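Local coordinates for protein carbamate kinase (Mycoplasma penetrans, PDB 4AXS) that probably acts as a carbamate kinase, exchanging a phosphate group between carbamoyl phosphate and ADP as part of the arginine deiminase pathway, at residues 34-39 against 105-110; 47-52 against 313-318; 57-62 against 122-127; 134-139 against 221-226; 198-201 against 205-208. All coordinates share one frame; numbering follows the deposited sequence.

In the fold
The five contacts illustrate how helices, loops and strands of an amino acid kinase fold are packed together. Interactions 1 and 2 touch, with Leu36 CD2 4.3 Å from Val47 CB, and their centres lie about 14 Å apart; a sulfate, probably from the crystallisation liquor, is bound beside interaction 1 and may mark an anion site at the loop after strand 27-31. Interactions 2 and 3 share helix 48-59, one at its start and one at its end, with centres about 16 Å apart. Interactions 3 and 5 touch, Asp127 O lying 3.6 Å from Val205 CG1. Interaction 4 lies about 25 Å from interaction 1 between centres, yet the dimer joins them: Tyr109 packs on Gly225 of the second subunit.

Interaction 1: 34-39 against 105-110; sequences NALGDN and GYIGYH. With SO4 (sulfate ion), chain C.
Leu36 faces Ile107 with their CA atoms 8.4 Å apart, the nearest approach to helix 96-121 of a loop whose residues 34-36 take helical backbone angles. In the amino acid kinase fold this loop follows the first strand, and its place beside a bound anion is consistent with a phosphate-binding role. The apolar core of the contact is a single methyl pair: Leu36 CD1 rests 3.7 Å from Ile107 CG2, the two side chains crossing at about a right angle. With Ile107 CG1 anti to the carbonyl carbon (chi1 -60°), the CG2 branch is the one presented to the leucine. Farther along, the Tyr106 side chain, its CG anti to the backbone N, extends toward the loop and brings OH to 3.5 Å from Asn39 C. The CB of Asn39 points away from helix 96-121, and OD1 caps the following helix by accepting from Gln42 N. Tyr106 also packs on Met102 of the second subunit, so the buried side of this contact borders the dimer interface. At the other end of the loop, the sulfate, which is also held by Thr252 OG1, accepts a hydrogen bond of 3.2 Å from Asn34 ND2 to its O2, with an N-H...O angle of 150°.

Interaction 2: 47-52 against 313-318; sequences VKIPAA and ADLSKV
Leu315 gives up the most surface here, and it does so by inserting one methyl group against Ile49 and Pro50 in the opening turn of helix 48-59. The contact belongs to the layered alpha/beta architecture of the amino acid kinase fold: that helix lies over the central sheet, and the loop leaving strand 309-313 folds up against its first turn. Leu315 begins a type I beta turn that ends at Val318, and from this position its CB points at the helix. CD1 does all the touching, 3.9 Å from Ile49 CG2 and 4.0 Å from Pro50 CG, so that a single carbon serves both neighbours. Ile49 meets it with the short branch. Its CG2 lies anti to the backbone N while CG1 (chi1 -72°) carries the rest of the chain elsewhere, in keeping with a residue that remains largely exposed. Pro50 is the buried member of the trio; its ring, puckered with CG exo, offers that corner to the leucine methyl. The Pro50 and Leu315 CA atoms stand 7.2 Å apart, a spacing bridged by side chains alone. Leu315 also packs on Leu251 of strand 247-251, while at the start of the helical segment Val47 meets Met111 and Ala114 of helix 96-121. A salt bridge with weak hydrogen-bond geometry spans the start of the turn, Lys317 NZ lying 3.2 Å from Asp314 OD2.

Interaction 3: 57-62 against 122-127; sequences LIQEGH and LNIQKD
Ile58 and Lys126 form the tight end of this contact, with Ile58 CG2 pressed 3.5 Å from Lys126 CD and 3.7 Å from Lys126 CE. The isoleucine is buried and aims its CB at the facing chain; the exposed lysine crosses it obliquely, covering it with methylene groups before bending at chi4 (46°) to carry its amine onward. Next to this pair, Gln59 CG meets Ile124 CD1 at 3.6 Å, the two side chains at about a right angle.

The solvent side differs in exposure and in kind rather than in distance. Gln59 is exposed, and its chain, extended beyond CG, crosses Leu122 at about a right angle, OE1 3.6 Å from Leu122 CB, a van der Waals touch between an amide oxygen and hydrocarbon. Both segments are helix exits: Gly61, with positive phi, follows the end of helix 48-59, and Asn123 is the C-prime residue of the Schellman motif that closes helix 96-121.

The last turn of helix 48-59 thus packs against the chain that leaves helix 96-121, at the surface beside the main sheet. Ile58 and Leu57 rest on Val64 of strand 64-68, Leu57 also on Ile29 of strand 27-31, while the segment 122-127 leads directly into strand 128-130.

Interaction 4: 134-139 against 221-226; sequences QTIVDA and NQYIGV
Ile136 and Tyr223 cross at about a right angle, the isoleucine directing its terminal methyl at one flank of the tyrosine ring. Ile136 CD1 lies 3.5 Å from Tyr223 CE1 and 4.0 Å from Tyr223 CD1, approaching the ring obliquely. The torsions explain the meeting: CG1 anti to the carbonyl carbon (chi1 -44°) and a second turn at chi2 (-71°) bring CD1 of Ile136 up to the ring, while the CB of Tyr223 points toward strand 134-137. Two residues back along strand 134-137, Gln134 brings NE2 to 4.4 Å from Gly225 CA, a loose contact over backbone. The polar end of this glutamine is held by others, NE2 bonding to Thr216 OG1 and to Thr113 OG1 of the second subunit, which probably helps to set the orientation of the amide.

These are contacts between strands once removed, with CA atoms 7.8 Å apart at Gln134 and Gly225 and 8.7 Å at Ile136 and Tyr223. In the mixed sheet, strand 214-218 runs between them, parallel to 134-137 and antiparallel to 223-225, and strand 187-190 flanks 134-137 on its other edge. The second subunit packs here through its helix 96-121: its Tyr109 meets Gln134, its Lys120 meets Tyr223, and its Asn117 OD1 accepts from Tyr223 N.

Interaction 5: 198-201 against 205-208; sequences QNVN and VCIV
Cys206 carries the non-polar part of this contact, its sulfur touching two successive residues in the last turn of helix 193-201. SG is 3.7 Å from Val200 CG2, an apolar pairing, and makes a van der Waals contact, likewise of 3.7 Å, with Asn199 CB; the directions from the sulfur to these two carbons are about at right angles. SG stands anti to the carbonyl carbon (chi1 -52°), which places it against the helix. Val200 answers with the branch that lies beside its backbone N; CG1, anti to that N (chi1 -180°), is not the branch that meets the sulfur. All three residues are buried, and the Val200 and Cys206 CA atoms are 6.5 Å apart.

The helix and the strand 205-207 are consecutive elements joined by a turn of three residues, an alpha-beta unit in the three-layer alpha/beta/alpha arrangement of the amino acid kinase fold. Side chains alternate accordingly: Cys206 faces helix 193-201, whereas Val205 and Ile207 turn to the other side and pack on helix 96-121.

Backbone hydrogen bonds embed the strand in the sheet, Val205 and Ile207 pairing with Leu129, and Cys206 with Val66.

Side-chain polar bonding goes to the dimer partner. While its CB meets the cysteine, Asn199 sends its amide across the interface, where OD1 bonds to ND2 of Asn199 of the second subunit. Gln198 NE2 also makes a weak hydrogen bond to Asn202 OD1 of the second subunit.

Interaction 1: 34-39 against 105-110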
# COMPACT_ATOMS: atom_id res chain seq x y z
N ASN A 34 4.09 -2.13 18.19
CA ASN A 34 5.28 -2.02 19.02
C ASN A 34 6.30 -3.10 18.65
O ASN A 34 7.50 -2.94 18.89
CB ASN A 34 4.95 -2.10 20.52
CG ASN A 34 3.86 -1.13 20.94
OD1 ASN A 34 3.77 -0.00 20.43
ND2 ASN A 34 3.03 -1.56 21.89
N ALA A 35 5.82 -4.19 18.07
CA ALA A 35 6.70 -5.25 17.59
C ALA A 35 7.44 -4.88 16.29
O ALA A 35 8.33 -5.62 15.85
CB ALA A 35 5.92 -6.53 17.40
N LEU A 36 7.08 -3.75 15.68
CA LEU A 36 7.77 -3.34 14.45
C LEU A 36 8.83 -2.26 14.71
O LEU A 36 9.61 -1.91 13.80
CB LEU A 36 6.77 -2.92 13.36
CG LEU A 36 5.83 -4.02 12.83
CD1 LEU A 36 4.63 -3.46 12.10
CD2 LEU A 36 6.55 -5.04 11.95
N GLY A 37 8.88 -1.75 15.94
CA GLY A 37 9.98 -0.90 16.34
C GLY A 37 9.82 0.61 16.20
O GLY A 37 8.72 1.14 16.24
N ASP A 38 10.96 1.29 16.05
CA ASP A 38 11.03 2.74 16.16
C ASP A 38 11.51 3.41 14.87
O ASP A 38 11.20 4.58 14.60
CB ASP A 38 12.01 3.11 17.28
CG ASP A 38 11.33 3.61 18.53
OD1 ASP A 38 10.50 2.85 19.11
OD2 ASP A 38 11.63 4.75 18.94
N ASN A 39 12.29 2.68 14.08
CA ASN A 39 12.87 3.24 12.89
C ASN A 39 12.87 2.20 11.80
O ASN A 39 12.78 1.00 12.09
CB ASN A 39 14.29 3.75 13.16
CG ASN A 39 15.21 2.68 13.75
OD1 ASN A 39 15.15 1.50 13.37
ND2 ASN A 39 16.08 3.09 14.66
N GLY A 105 1.97 1.47 3.51
CA GLY A 105 2.92 1.19 2.45
C GLY A 105 4.33 1.15 2.98
O GLY A 105 5.22 0.47 2.42
N TYR A 106 4.56 1.87 4.07
CA TYR A 106 5.85 1.81 4.73
C TYR A 106 6.00 0.42 5.35
O TYR A 106 6.97 -0.29 5.08
CB TYR A 106 5.97 2.94 5.75
CG TYR A 106 7.08 2.77 6.77
CD1 TYR A 106 8.38 2.44 6.37
CD2 TYR A 106 6.83 2.97 8.14
CE1 TYR A 106 9.39 2.30 7.30
CE2 TYR A 106 7.84 2.83 9.07
CZ TYR A 106 9.12 2.49 8.65
OH TYR A 106 10.13 2.34 9.57
N ILE A 107 5.01 -0.01 6.11
CA ILE A 107 5.10 -1.31 6.74
C ILE A 107 4.90 -2.47 5.76
O ILE A 107 5.57 -3.50 5.85
CB ILE A 107 4.10 -1.44 7.92
CG1 ILE A 107 4.40 -0.39 9.00
CG2 ILE A 107 4.16 -2.85 8.51
CD1 ILE A 107 3.18 0.08 9.75
N GLY A 108 3.97 -2.31 4.82
CA GLY A 108 3.67 -3.40 3.90
C GLY A 108 4.90 -3.77 3.10
O GLY A 108 5.13 -4.93 2.76
N TYR A 109 5.70 -2.76 2.81
CA TYR A 109 6.95 -2.98 2.12
C TYR A 109 7.87 -3.92 2.89
O TYR A 109 8.36 -4.93 2.35
CB TYR A 109 7.62 -1.64 1.83
CG TYR A 109 9.10 -1.71 1.55
CD1 TYR A 109 9.61 -2.63 0.64
CD2 TYR A 109 9.98 -0.84 2.17
CE1 TYR A 109 10.98 -2.69 0.37
CE2 TYR A 109 11.33 -0.88 1.91
CZ TYR A 109 11.83 -1.80 1.02
OH TYR A 109 13.17 -1.84 0.78
N HIS A 110 8.12 -3.61 4.17
CA HIS A 110 9.00 -4.44 4.98
C HIS A 110 8.45 -5.86 5.16
O HIS A 110 9.17 -6.84 4.99
CB HIS A 110 9.28 -3.79 6.33
CG HIS A 110 10.32 -2.71 6.27
ND1 HIS A 110 10.26 -1.58 7.06
CD2 HIS A 110 11.46 -2.61 5.55
CE1 HIS A 110 11.31 -0.82 6.81
NE2 HIS A 110 12.06 -1.42 5.90
S SO4 C . 1.26 -5.09 22.12
O1 SO4 C . 1.10 -6.36 22.83
O2 SO4 C . 2.66 -4.69 22.24
O3 SO4 C . 0.88 -5.29 20.72
O4 SO4 C . 0.38 -4.07 22.70

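Interaction 2: 47-52 against 313-318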
# COMPACT_ATOMS: atom_id res chain seq x y z
N VAL A 47 10.89 -7.33 11.66
CA VAL A 47 9.89 -8.02 10.86
C VAL A 47 10.29 -9.44 10.45
O VAL A 47 9.44 -10.25 10.11
CB VAL A 47 9.44 -7.17 9.64
CG1 VAL A 47 10.58 -7.00 8.62
CG2 VAL A 47 8.22 -7.78 8.98
N LYS A 48 11.59 -9.75 10.50
CA LYS A 48 12.04 -11.08 10.08
C LYS A 48 11.38 -12.14 10.94
O LYS A 48 10.89 -13.15 10.43
CB LYS A 48 13.56 -11.24 10.17
CG LYS A 48 14.39 -10.01 9.87
CD LYS A 48 14.58 -9.78 8.37
CE LYS A 48 15.79 -8.90 8.13
NZ LYS A 48 17.04 -9.57 8.61
N ILE A 49 11.38 -11.91 12.26
CA ILE A 49 10.85 -12.88 13.24
C ILE A 49 9.43 -13.35 12.94
O ILE A 49 9.18 -14.54 12.78
CB ILE A 49 10.93 -12.35 14.69
CG1 ILE A 49 12.37 -12.33 15.19
CG2 ILE A 49 10.09 -13.21 15.62
CD1 ILE A 49 13.05 -13.69 15.14
N PRO A 50 8.48 -12.41 12.87
CA PRO A 50 7.11 -12.81 12.52
C PRO A 50 7.06 -13.57 11.19
O PRO A 50 6.34 -14.56 11.06
CB PRO A 50 6.38 -11.47 12.39
CG PRO A 50 7.22 -10.49 13.18
CD PRO A 50 8.61 -10.95 13.06
N ALA A 51 7.84 -13.10 10.22
CA ALA A 51 7.79 -13.68 8.88
C ALA A 51 8.20 -15.15 8.90
O ALA A 51 7.48 -16.01 8.39
CB ALA A 51 8.67 -12.88 7.92
N ALA A 52 9.36 -15.44 9.48
CA ALA A 52 9.79 -16.82 9.63
C ALA A 52 8.70 -17.69 10.30
O ALA A 52 8.41 -18.80 9.84
CB ALA A 52 11.11 -16.90 10.39
N ALA A 313 -0.95 -14.94 22.55
CA ALA A 313 0.38 -15.35 23.02
C ALA A 313 1.48 -14.42 22.50
O ALA A 313 1.24 -13.54 21.68
CB ALA A 313 0.66 -16.79 22.62
N ASP A 314 2.70 -14.64 23.00
CA ASP A 314 3.86 -13.83 22.63
C ASP A 314 4.52 -14.36 21.36
O ASP A 314 4.26 -15.48 20.93
CB ASP A 314 4.82 -13.67 23.82
CG ASP A 314 6.10 -12.91 23.45
OD1 ASP A 314 6.06 -12.03 22.56
OD2 ASP A 314 7.15 -13.18 24.07
N LEU A 315 5.35 -13.52 20.75
CA LEU A 315 6.12 -13.88 19.56
C LEU A 315 7.10 -15.05 19.61
O LEU A 315 7.15 -15.87 18.70
CB LEU A 315 7.06 -12.73 19.21
CG LEU A 315 6.50 -11.62 18.32
CD1 LEU A 315 6.61 -12.00 16.84
CD2 LEU A 315 5.06 -11.29 18.71
N SER A 316 7.89 -15.09 20.68
CA SER A 316 8.88 -16.15 20.89
C SER A 316 8.16 -17.50 20.99
O SER A 316 8.63 -18.52 20.48
CB SER A 316 9.63 -15.88 22.20
OG SER A 316 10.32 -14.64 22.18
N LYS A 317 7.00 -17.50 21.65
CA LYS A 317 6.39 -18.75 22.06
C LYS A 317 5.07 -19.05 21.36
O LYS A 317 4.15 -19.59 21.97
CB LYS A 317 6.21 -18.75 23.58
CG LYS A 317 7.47 -18.31 24.32
CD LYS A 317 7.22 -18.01 25.79
CE LYS A 317 8.22 -17.01 26.34
NZ LYS A 317 7.81 -15.59 26.09
N VAL A 318 5.00 -18.71 20.08
CA VAL A 318 3.73 -18.77 19.36
C VAL A 318 3.46 -20.10 18.67
O VAL A 318 2.31 -20.46 18.44
CB VAL A 318 3.60 -17.62 18.35
CG1 VAL A 318 4.83 -17.54 17.46
CG2 VAL A 318 2.33 -17.79 17.52

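Interaction 3: 57-62 against 122-127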
# COMPACT_ATOMS: atom_id res chain seq x y z
N LEU A 57 4.08 -21.97 9.20
CA LEU A 57 2.69 -22.42 9.21
C LEU A 57 2.23 -22.75 7.80
O LEU A 57 1.47 -23.71 7.60
CB LEU A 57 1.78 -21.35 9.83
CG LEU A 57 2.02 -20.97 11.29
CD1 LEU A 57 1.13 -19.83 11.69
CD2 LEU A 57 1.80 -22.17 12.22
N ILE A 58 2.67 -21.95 6.84
CA ILE A 58 2.34 -22.17 5.44
C ILE A 58 2.84 -23.54 5.01
O ILE A 58 2.30 -24.15 4.08
CB ILE A 58 2.98 -21.12 4.53
CG1 ILE A 58 2.71 -19.70 5.04
CG2 ILE A 58 2.48 -21.30 3.11
CD1 ILE A 58 1.26 -19.31 5.01
N GLN A 59 3.89 -24.00 5.69
CA GLN A 59 4.35 -25.38 5.56
C GLN A 59 3.54 -26.51 6.17
O GLN A 59 3.34 -27.56 5.55
CB GLN A 59 5.65 -25.59 6.34
CG GLN A 59 6.88 -25.06 5.66
CD GLN A 59 8.14 -25.64 6.27
OE1 GLN A 59 9.23 -25.52 5.71
NE2 GLN A 59 8.00 -26.29 7.43
N GLU A 60 3.06 -26.29 7.40
CA GLU A 60 2.17 -27.23 8.08
C GLU A 60 0.82 -27.38 7.39
O GLU A 60 -0.03 -28.16 7.84
CB GLU A 60 1.90 -26.77 9.52
CG GLU A 60 2.90 -27.24 10.56
CD GLU A 60 4.21 -26.46 10.54
OE1 GLU A 60 4.90 -26.49 9.51
OE2 GLU A 60 4.53 -25.83 11.57
N GLY A 61 0.65 -26.65 6.29
CA GLY A 61 -0.55 -26.77 5.48
C GLY A 61 -1.58 -25.69 5.76
O GLY A 61 -2.65 -25.65 5.12
N HIS A 62 -1.27 -24.81 6.70
CA HIS A 62 -2.17 -23.72 7.08
C HIS A 62 -2.20 -22.56 6.07
O HIS A 62 -1.21 -22.28 5.38
CB HIS A 62 -1.82 -23.18 8.46
CG HIS A 62 -1.84 -24.22 9.54
ND1 HIS A 62 -3.01 -24.78 10.00
CD2 HIS A 62 -0.84 -24.80 10.24
CE1 HIS A 62 -2.73 -25.66 10.95
NE2 HIS A 62 -1.42 -25.69 11.11
N LEU A 122 12.37 -21.88 2.48
CA LEU A 122 11.73 -23.18 2.57
C LEU A 122 11.38 -23.69 1.18
O LEU A 122 10.63 -24.66 1.03
CB LEU A 122 10.45 -23.07 3.40
CG LEU A 122 10.58 -22.11 4.58
CD1 LEU A 122 9.22 -21.82 5.20
CD2 LEU A 122 11.55 -22.69 5.60
N ASN A 123 11.92 -23.01 0.17
CA ASN A 123 11.59 -23.33 -1.21
C ASN A 123 10.11 -23.61 -1.41
O ASN A 123 9.72 -24.62 -2.00
CB ASN A 123 12.43 -24.51 -1.70
CG ASN A 123 13.36 -24.11 -2.83
OD1 ASN A 123 14.56 -23.93 -2.62
ND2 ASN A 123 12.80 -23.94 -4.02
N ILE A 124 9.28 -22.71 -0.89
CA ILE A 124 7.85 -22.75 -1.14
C ILE A 124 7.47 -21.71 -2.20
O ILE A 124 8.09 -20.64 -2.29
CB ILE A 124 7.03 -22.53 0.15
CG1 ILE A 124 7.68 -23.26 1.33
CG2 ILE A 124 5.58 -22.97 -0.05
CD1 ILE A 124 6.99 -23.03 2.67
N GLN A 125 6.47 -22.03 -3.01
CA GLN A 125 6.03 -21.10 -4.04
C GLN A 125 4.61 -20.62 -3.77
O GLN A 125 3.65 -21.40 -3.83
CB GLN A 125 6.18 -21.72 -5.43
CG GLN A 125 7.56 -22.36 -5.69
CD GLN A 125 8.73 -21.39 -5.50
OE1 GLN A 125 9.49 -21.50 -4.53
NE2 GLN A 125 8.88 -20.45 -6.43
N LYS A 126 4.49 -19.32 -3.48
CA LYS A 126 3.22 -18.69 -3.12
C LYS A 126 3.35 -17.19 -3.30
O LYS A 126 4.40 -16.62 -3.02
CB LYS A 126 2.90 -18.99 -1.65
CG LYS A 126 1.62 -19.76 -1.45
CD LYS A 126 1.49 -20.26 -0.03
CE LYS A 126 0.31 -21.21 0.09
NZ LYS A 126 0.31 -22.20 -1.04
N ASP A 127 2.29 -16.55 -3.76
CA ASP A 127 2.35 -15.09 -3.90
C ASP A 127 1.95 -14.38 -2.61
O ASP A 127 0.80 -14.51 -2.14
CB ASP A 127 1.50 -14.61 -5.07
CG ASP A 127 2.21 -14.78 -6.41
OD1 ASP A 127 3.46 -14.67 -6.44
OD2 ASP A 127 1.52 -14.99 -7.42

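Interaction 4: 134-139 against 221-226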
# COMPACT_ATOMS: atom_id res chain seq x y z
N GLN A 134 -8.89 0.07 3.31
CA GLN A 134 -9.84 1.04 3.83
C GLN A 134 -10.95 0.31 4.60
O GLN A 134 -11.61 -0.60 4.07
CB GLN A 134 -10.42 1.93 2.72
CG GLN A 134 -9.58 3.18 2.44
CD GLN A 134 -10.18 4.09 1.36
OE1 GLN A 134 -9.95 3.91 0.18
NE2 GLN A 134 -10.94 5.09 1.79
N THR A 135 -11.11 0.69 5.86
CA THR A 135 -12.07 0.04 6.72
C THR A 135 -13.33 0.86 6.82
O THR A 135 -13.30 2.04 7.19
CB THR A 135 -11.51 -0.22 8.14
OG1 THR A 135 -10.45 -1.19 8.07
CG2 THR A 135 -12.62 -0.75 9.08
N ILE A 136 -14.44 0.22 6.48
CA ILE A 136 -15.76 0.82 6.58
C ILE A 136 -16.21 0.90 8.03
O ILE A 136 -16.19 -0.09 8.77
CB ILE A 136 -16.79 0.02 5.78
CG1 ILE A 136 -16.23 -0.37 4.41
CG2 ILE A 136 -18.07 0.81 5.64
CD1 ILE A 136 -16.10 0.80 3.46
N VAL A 137 -16.58 2.10 8.44
CA VAL A 137 -17.22 2.29 9.72
C VAL A 137 -18.49 3.08 9.47
O VAL A 137 -18.61 3.78 8.46
CB VAL A 137 -16.32 3.02 10.72
CG1 VAL A 137 -15.05 2.22 10.96
CG2 VAL A 137 -15.99 4.41 10.20
N ASP A 138 -19.45 2.93 10.37
CA ASP A 138 -20.68 3.70 10.35
C ASP A 138 -20.37 5.09 10.90
O ASP A 138 -19.59 5.23 11.85
CB ASP A 138 -21.74 2.97 11.18
CG ASP A 138 -22.74 3.90 11.83
OD1 ASP A 138 -23.76 4.23 11.18
OD2 ASP A 138 -22.51 4.29 12.99
N ALA A 139 -20.95 6.11 10.28
CA ALA A 139 -20.65 7.51 10.62
C ALA A 139 -21.34 7.96 11.90
O ALA A 139 -20.97 8.98 12.49
CB ALA A 139 -21.01 8.43 9.48
N ASN A 221 -23.87 6.71 -0.90
CA ASN A 221 -23.20 5.78 -1.79
C ASN A 221 -21.81 6.26 -2.20
O ASN A 221 -21.22 5.75 -3.16
CB ASN A 221 -24.07 5.51 -3.03
CG ASN A 221 -23.90 4.09 -3.58
OD1 ASN A 221 -23.86 3.12 -2.83
ND2 ASN A 221 -23.81 3.98 -4.90
N GLN A 222 -21.27 7.24 -1.46
CA GLN A 222 -19.91 7.75 -1.68
C GLN A 222 -18.99 7.47 -0.48
O GLN A 222 -19.39 7.68 0.67
CB GLN A 222 -19.94 9.26 -1.96
CG GLN A 222 -20.42 9.65 -3.35
CD GLN A 222 -19.46 9.25 -4.46
OE1 GLN A 222 -19.61 8.18 -5.07
NE2 GLN A 222 -18.46 10.10 -4.72
N TYR A 223 -17.77 7.02 -0.76
CA TYR A 223 -16.78 6.77 0.29
C TYR A 223 -16.11 8.08 0.70
O TYR A 223 -16.04 9.02 -0.10
CB TYR A 223 -15.72 5.76 -0.16
CG TYR A 223 -16.22 4.34 -0.30
CD1 TYR A 223 -16.86 3.69 0.75
CD2 TYR A 223 -16.04 3.63 -1.48
CE1 TYR A 223 -17.31 2.39 0.64
CE2 TYR A 223 -16.49 2.32 -1.61
CZ TYR A 223 -17.13 1.70 -0.54
OH TYR A 223 -17.58 0.40 -0.63
N ILE A 224 -15.64 8.15 1.94
CA ILE A 224 -14.97 9.33 2.47
C ILE A 224 -14.06 8.91 3.60
O ILE A 224 -14.53 8.67 4.72
CB ILE A 224 -15.96 10.36 3.03
CG1 ILE A 224 -17.10 10.64 2.03
CG2 ILE A 224 -15.22 11.64 3.44
CD1 ILE A 224 -18.28 11.39 2.62
N GLY A 225 -12.78 8.78 3.32
CA GLY A 225 -11.80 8.55 4.36
C GLY A 225 -11.93 9.64 5.40
O GLY A 225 -12.05 10.81 5.06
N VAL A 226 -11.94 9.27 6.68
CA VAL A 226 -11.94 10.25 7.76
C VAL A 226 -10.76 10.04 8.71
O VAL A 226 -10.05 9.03 8.62
CB VAL A 226 -13.24 10.25 8.56
CG1 VAL A 226 -14.42 10.34 7.60
CG2 VAL A 226 -13.32 8.99 9.44

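Interaction 5: 198-201 against 205-208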
# COMPACT_ATOMS: atom_id res chain seq x y z
N GLN A 198 -11.13 -14.10 -1.78
CA GLN A 198 -10.80 -14.96 -2.92
C GLN A 198 -9.30 -15.21 -3.07
O GLN A 198 -8.88 -16.34 -3.29
CB GLN A 198 -11.38 -14.42 -4.21
CG GLN A 198 -11.38 -15.43 -5.33
CD GLN A 198 -12.70 -15.43 -6.10
OE1 GLN A 198 -13.76 -15.69 -5.53
NE2 GLN A 198 -12.63 -15.13 -7.40
N ASN A 199 -8.47 -14.17 -2.96
CA ASN A 199 -7.03 -14.39 -2.99
C ASN A 199 -6.60 -15.38 -1.90
O ASN A 199 -5.67 -16.16 -2.08
CB ASN A 199 -6.26 -13.08 -2.87
CG ASN A 199 -6.30 -12.26 -4.16
OD1 ASN A 199 -6.84 -11.16 -4.19
ND2 ASN A 199 -5.74 -12.81 -5.22
N VAL A 200 -7.29 -15.33 -0.76
CA VAL A 200 -7.05 -16.27 0.34
C VAL A 200 -7.53 -17.67 -0.01
O VAL A 200 -7.00 -18.66 0.49
CB VAL A 200 -7.77 -15.85 1.61
CG1 VAL A 200 -7.48 -16.85 2.71
CG2 VAL A 200 -7.36 -14.45 2.03
N ASN A 201 -8.56 -17.74 -0.86
CA ASN A 201 -9.05 -19.01 -1.36
C ASN A 201 -7.99 -19.66 -2.23
O ASN A 201 -7.70 -20.85 -2.08
CB ASN A 201 -10.34 -18.81 -2.14
CG ASN A 201 -11.49 -18.38 -1.25
OD1 ASN A 201 -12.37 -17.63 -1.68
ND2 ASN A 201 -11.50 -18.86 0.00
N VAL A 205 -0.80 -15.75 0.22
CA VAL A 205 -0.61 -15.21 1.57
C VAL A 205 -0.80 -13.69 1.57
O VAL A 205 0.07 -12.94 1.12
CB VAL A 205 0.76 -15.62 2.16
CG1 VAL A 205 1.84 -15.45 1.13
CG2 VAL A 205 1.07 -14.80 3.41
N CYS A 206 -1.95 -13.26 2.09
CA CYS A 206 -2.46 -11.90 1.95
C CYS A 206 -2.26 -11.05 3.20
O CYS A 206 -2.73 -11.40 4.27
CB CYS A 206 -3.95 -11.94 1.68
SG CYS A 206 -4.46 -13.00 0.33
N ILE A 207 -1.63 -9.89 3.03
CA ILE A 207 -1.45 -8.95 4.13
C ILE A 207 -2.48 -7.84 4.03
O ILE A 207 -2.53 -7.12 3.03
CB ILE A 207 -0.03 -8.36 4.14
CG1 ILE A 207 1.00 -9.48 3.98
CG2 ILE A 207 0.20 -7.58 5.42
CD1 ILE A 207 2.42 -8.98 3.79
N VAL A 208 -3.30 -7.72 5.06
CA VAL A 208 -4.39 -6.74 5.07
C VAL A 208 -4.60 -6.11 6.44
O VAL A 208 -3.99 -6.53 7.44
CB VAL A 208 -5.71 -7.39 4.67
CG1 VAL A 208 -5.69 -7.77 3.20
CG2 VAL A 208 -5.99 -8.60 5.55